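Local coordinates for protein prephenate dehydrogenase (Corynebacterium glutamicum ATCC 13032, PDB 3KTD) that probably catalyses the NAD(P)+-dependent oxidative decarboxylation of prephenate, a step toward tyrosine, at residues Gly43-Ser46 against Ala47-Gly51; Ser55-Leu58 against Glu59-Leu62. All blocks are in the same frame, centred on the assembly; numbering follows the deposited sequence.

Contact 1: residues Gly43-Ser46 against Ala47-Gly51; sequences GAKS and AVDEG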
ATOM      1  N   GLY A  43       4.029  13.674 -31.238  1.00 42.43           N
ATOM      2  CA  GLY A  43       2.858  13.746 -30.364  1.00 42.12           C
ATOM      3  C   GLY A  43       1.810  14.753 -30.807  1.00 41.86           C
ATOM      4  O   GLY A  43       0.614  14.472 -30.744  1.00 41.85           O
ATOM      5  N   ALA A  44       2.258  15.928 -31.249  1.00 41.40           N
ATOM      6  CA  ALA A  44       1.348  16.957 -31.752  1.00 41.17           C
ATOM      7  C   ALA A  44       0.577  16.399 -32.940  1.00 41.00           C
ATOM      8  O   ALA A  44      -0.653  16.377 -32.938  1.00 40.97           O
ATOM      9  CB  ALA A  44       2.117  18.216 -32.153  1.00 40.63           C
ATOM     10  N   LYS A  45       1.325  15.923 -33.931  1.00 40.92           N
ATOM     11  CA  LYS A  45       0.783  15.330 -35.158  1.00 40.73           C
ATOM     12  C   LYS A  45      -0.247  14.247 -34.851  1.00 39.86           C
ATOM     13  O   LYS A  45      -1.304  14.191 -35.493  1.00 39.50           O
ATOM     14  CB  LYS A  45       1.939  14.731 -35.970  1.00 41.21           C
ATOM     15  CG  LYS A  45       1.600  14.143 -37.343  1.00 43.63           C
ATOM     16  CD  LYS A  45       1.239  15.218 -38.373  1.00 45.88           C
ATOM     17  CE  LYS A  45       1.542  14.739 -39.797  1.00 46.13           C
ATOM     18  NZ  LYS A  45       1.083  13.339 -40.023  1.00 45.08           N
ATOM     19  N   SER A  46       0.077  13.398 -33.872  1.00 38.64           N
ATOM     20  CA  SER A  46      -0.790  12.287 -33.467  1.00 37.98           C
ATOM     21  C   SER A  46      -2.130  12.788 -32.936  1.00 37.59           C
ATOM     22  O   SER A  46      -3.183  12.294 -33.344  1.00 37.74           O
ATOM     23  CB  SER A  46      -0.117  11.420 -32.387  1.00 37.88           C
ATOM     24  OG  SER A  46       1.090  10.843 -32.842  1.00 35.24           O
ATOM     25  N   ALA A  47      -2.073  13.755 -32.019  1.00 36.82           N
ATOM     26  CA  ALA A  47      -3.270  14.353 -31.433  1.00 36.19           C
ATOM     27  C   ALA A  47      -4.080  15.146 -32.470  1.00 36.23           C
ATOM     28  O   ALA A  47      -5.305  15.074 -32.472  1.00 36.09           O
ATOM     29  CB  ALA A  47      -2.903  15.234 -30.258  1.00 35.48           C
ATOM     30  N   VAL A  48      -3.408  15.894 -33.346  1.00 35.99           N
ATOM     31  CA  VAL A  48      -4.114  16.632 -34.393  1.00 36.39           C
ATOM     32  C   VAL A  48      -4.839  15.662 -35.317  1.00 37.14           C
ATOM     33  O   VAL A  48      -5.952  15.925 -35.766  1.00 36.60           O
ATOM     34  CB  VAL A  48      -3.178  17.517 -35.250  1.00 36.03           C
ATOM     35  CG1 VAL A  48      -3.935  18.096 -36.442  1.00 34.07           C
ATOM     36  CG2 VAL A  48      -2.590  18.623 -34.414  1.00 35.48           C
ATOM     37  N   ASP A  49      -4.200  14.535 -35.592  1.00 37.94           N
ATOM     38  CA  ASP A  49      -4.790  13.549 -36.474  1.00 38.97           C
ATOM     39  C   ASP A  49      -5.983  12.827 -35.825  1.00 38.51           C
ATOM     40  O   ASP A  49      -6.877  12.355 -36.529  1.00 38.63           O
ATOM     41  CB  ASP A  49      -3.715  12.567 -36.976  1.00 39.48           C
ATOM     42  CG  ASP A  49      -2.808  13.180 -38.064  1.00 42.05           C
ATOM     43  OD1 ASP A  49      -3.145  14.261 -38.629  1.00 41.75           O
ATOM     44  OD2 ASP A  49      -1.759  12.555 -38.361  1.00 41.15           O
ATOM     45  N   GLU A  50      -6.016  12.765 -34.496  1.00 37.67           N
ATOM     46  CA  GLU A  50      -7.137  12.132 -33.787  1.00 37.16           C
ATOM     47  C   GLU A  50      -8.329  13.094 -33.610  1.00 36.95           C
ATOM     48  O   GLU A  50      -9.392  12.682 -33.133  1.00 36.95           O
ATOM     49  CB  GLU A  50      -6.663  11.600 -32.431  1.00 37.02           C
ATOM     50  CG  GLU A  50      -7.653  10.707 -31.690  1.00 36.29           C
ATOM     51  CD  GLU A  50      -7.074  10.126 -30.411  1.00 37.97           C
ATOM     52  OE1 GLU A  50      -5.866  10.322 -30.161  1.00 37.67           O
ATOM     53  OE2 GLU A  50      -7.826   9.473 -29.651  1.00 38.11           O
ATOM     54  N   GLY A  51      -8.153  14.364 -33.991  1.00 36.42           N
ATOM     55  CA  GLY A  51      -9.218  15.368 -33.914  1.00 35.84           C
ATOM     56  C   GLY A  51      -8.934  16.555 -33.006  1.00 35.78           C
ATOM     57  O   GLY A  51      -9.655  17.554 -33.053  1.00 36.34           O
TER
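Lys45 and Asp49 meet through their side-chain ends one turn apart on helix 41-49, the helical arm of the beta-alpha-beta unit that runs from strand 34-37 to strand 54-55 in the Rossmann-type nucleotide-binding domain. The electrostatic part of the contact is their i to i+4 salt bridge, which is long: Lys45 NZ lies 3.4 Å from Asp49 OD2, and as a hydrogen bond the pair is weak. Lys45 sends CG anti to its own N (chi1 -176°), then bends at chi2 and chi4; the chain crosses the Asp49 side chain at a slant, with CG, CD and NZ all nearest to OD2. Both residues are exposed, which suggests a modest surface interaction.

The backbone bonds supply the regular geometry. Ala47 N donates to Gly43 O at 3.1 Å with an N-H...O angle of 167°, and the bond from Val48 N to Ala44 O is equally straight. Asp49 N reaches Lys45 O at 2.9 Å with a more bent angle of 147°, and the bond from Glu50 N to Ser46 O is weak. Beyond it Gly51 N turns back to Val48 O, and with its positive phi Gly51 completes a Schellman motif.

Packing involves partners outside the two segments. Ala44 and Ala47 are buried, and together with Val48 they touch Val54 of strand 54-55, while Ala47, Ser46 and Glu50 touch Trp134. The remaining polar ends also look outside: Ser46 OG bonds to Ser42 O, and the Glu50 carboxylate forms a salt bridge with Arg25. Within the helix, the CG2 branch of Val48 lies near Ala44 O, the same oxygen that Val48 N meets at 2.8 Å.

Contact 2: residues Ser55-Leu58 against Glu59-Leu62; sequences SADL and EATL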
ATOM      1  N   SER A  55      -0.379  21.902 -31.147  1.00 35.34           N
ATOM      2  CA  SER A  55       0.766  22.447 -31.877  1.00 36.44           C
ATOM      3  C   SER A  55       2.071  22.087 -31.168  1.00 37.10           C
ATOM      4  O   SER A  55       2.070  21.709 -29.999  1.00 38.04           O
ATOM      5  CB  SER A  55       0.637  23.972 -31.993  1.00 36.83           C
ATOM      6  OG  SER A  55       1.777  24.553 -32.610  1.00 38.02           O
ATOM      7  N   ALA A  56       3.181  22.168 -31.891  1.00 37.41           N
ATOM      8  CA  ALA A  56       4.496  21.929 -31.301  1.00 37.87           C
ATOM      9  C   ALA A  56       5.303  23.224 -31.348  1.00 38.09           C
ATOM     10  O   ALA A  56       6.511  23.226 -31.120  1.00 37.54           O
ATOM     11  CB  ALA A  56       5.217  20.792 -32.024  1.00 37.60           C
ATOM     12  N   ASP A  57       4.597  24.322 -31.607  1.00 38.72           N
ATOM     13  CA  ASP A  57       5.174  25.650 -31.734  1.00 39.16           C
ATOM     14  C   ASP A  57       4.769  26.465 -30.492  1.00 39.29           C
ATOM     15  O   ASP A  57       3.683  27.056 -30.447  1.00 39.56           O
ATOM     16  CB  ASP A  57       4.641  26.281 -33.024  1.00 38.77           C
ATOM     17  CG  ASP A  57       5.293  27.606 -33.355  1.00 41.27           C
ATOM     18  OD1 ASP A  57       5.935  28.205 -32.469  1.00 44.80           O
ATOM     19  OD2 ASP A  57       5.147  28.066 -34.512  1.00 44.18           O
ATOM     20  N   LEU A  58       5.641  26.494 -29.486  1.00 38.71           N
ATOM     21  CA  LEU A  58       5.339  27.189 -28.231  1.00 38.13           C
ATOM     22  C   LEU A  58       5.090  28.683 -28.407  1.00 38.58           C
ATOM     23  O   LEU A  58       4.173  29.241 -27.800  1.00 38.15           O
ATOM     24  CB  LEU A  58       6.452  26.978 -27.208  1.00 37.61           C
ATOM     25  CG  LEU A  58       6.195  27.633 -25.848  1.00 35.49           C
ATOM     26  CD1 LEU A  58       4.976  27.044 -25.143  1.00 29.14           C
ATOM     27  CD2 LEU A  58       7.414  27.495 -25.002  1.00 34.21           C
ATOM     28  N   GLU A  59       5.910  29.338 -29.222  1.00 39.88           N
ATOM     29  CA  GLU A  59       5.735  30.771 -29.476  1.00 40.24           C
ATOM     30  C   GLU A  59       4.366  31.049 -30.105  1.00 39.45           C
ATOM     31  O   GLU A  59       3.681  31.998 -29.715  1.00 39.88           O
ATOM     32  CB  GLU A  59       6.842  31.328 -30.380  1.00 40.59           C
ATOM     33  CG  GLU A  59       6.913  32.867 -30.349  1.00 44.19           C
ATOM     34  CD  GLU A  59       7.587  33.489 -31.569  1.00 47.90           C
ATOM     35  OE1 GLU A  59       7.823  32.776 -32.571  1.00 49.49           O
ATOM     36  OE2 GLU A  59       7.861  34.713 -31.527  1.00 50.39           O
ATOM     37  N   ALA A  60       3.975  30.222 -31.073  1.00 38.63           N
ATOM     38  CA  ALA A  60       2.703  30.410 -31.772  1.00 38.21           C
ATOM     39  C   ALA A  60       1.524  30.198 -30.832  1.00 38.54           C
ATOM     40  O   ALA A  60       0.554  30.965 -30.869  1.00 38.85           O
ATOM     41  CB  ALA A  60       2.599  29.485 -32.970  1.00 36.97           C
ATOM     42  N   THR A  61       1.620  29.172 -29.982  1.00 38.39           N
ATOM     43  CA  THR A  61       0.552  28.851 -29.042  1.00 38.50           C
ATOM     44  C   THR A  61       0.314  29.996 -28.072  1.00 38.46           C
ATOM     45  O   THR A  61      -0.828  30.393 -27.852  1.00 38.84           O
ATOM     46  CB  THR A  61       0.852  27.571 -28.243  1.00 38.83           C
ATOM     47  OG1 THR A  61       0.984  26.463 -29.142  1.00 41.77           O
ATOM     48  CG2 THR A  61      -0.267  27.276 -27.253  1.00 37.88           C
ATOM     49  N   LEU A  62       1.391  30.531 -27.506  1.00 38.43           N
ATOM     50  CA  LEU A  62       1.287  31.627 -26.542  1.00 38.51           C
ATOM     51  C   LEU A  62       0.779  32.919 -27.183  1.00 39.27           C
ATOM     52  O   LEU A  62       0.063  33.688 -26.539  1.00 39.24           O
ATOM     53  CB  LEU A  62       2.631  31.859 -25.849  1.00 38.35           C
ATOM     54  CG  LEU A  62       3.096  30.723 -24.929  1.00 37.69           C
ATOM     55  CD1 LEU A  62       4.555  30.890 -24.519  1.00 36.21           C
ATOM     56  CD2 LEU A  62       2.214  30.630 -23.693  1.00 37.27           C
TER
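Asp57 O is gripped by two donors of one residue, Thr61, in the N-terminal turn of helix 58-67, with Asp57 as the N-cap. Thr61 N reaches Asp57 O at 3.0 Å, nearly in line with the carbonyl. Thr61 OG1 donates to the same Asp57 O at 3.1 Å, coming from above the carbonyl plane, 45° out of it. The hydroxyl is set there by a chi1 of -61°, which places OG1 beside the backbone N of Thr61, so both donors converge on one acceptor and the buried hydroxyl is satisfied within the helix.

The cap itself runs through the side chain. Ala60 N donates to Asp57 OD1 at 3.1 Å with an N-H...O angle of 161°, but meets the carboxylate from above its plane. A carboxylate at the N-terminus would be expected to interact favourably with the helix dipole. On the same side chain, Asp57 OD2 lies near Ala60 CB. Just upstream, Ser55 OG accepts from Asp57 N at 3.0 Å, an ST turn that ties the cap residue to the end of strand 54-55.

Leu62 N continues the helical bonding to Leu58 O. Outward from this turn, Thr61 touches strands 11-14 and 34-37 of the Rossmann-type sheet, Leu58 touches Tyr37, and Leu62 packs on both Leu14 and helix 78-91. One turn apart, the two leucine side chains pass each other at an oblique angle, with Leu58 CG 3.9 Å from Leu62 CD1.

How the contacts relate
Contacts 1 and 2 follow one another along the chain, and their centres lie 15 Å apart. Residues 52-54, which lead into strand 54-55, join them: contact 1 covers the last turns of helix 41-49, and contact 2 opens where that edge strand gives way to helix 58-67. They touch directly through Ala44, whose CB is 4.0 Å from both Ser55 C and Ala56 CB. A helix exit and a helix entry thus flank one short strand. Both lie within the nucleotide-binding domain, far from the chain centre (about 26 and 25 Å, centre to centre), and neither includes the Gly15, Gly17 and Gly20 pattern consistent with dinucleotide binding.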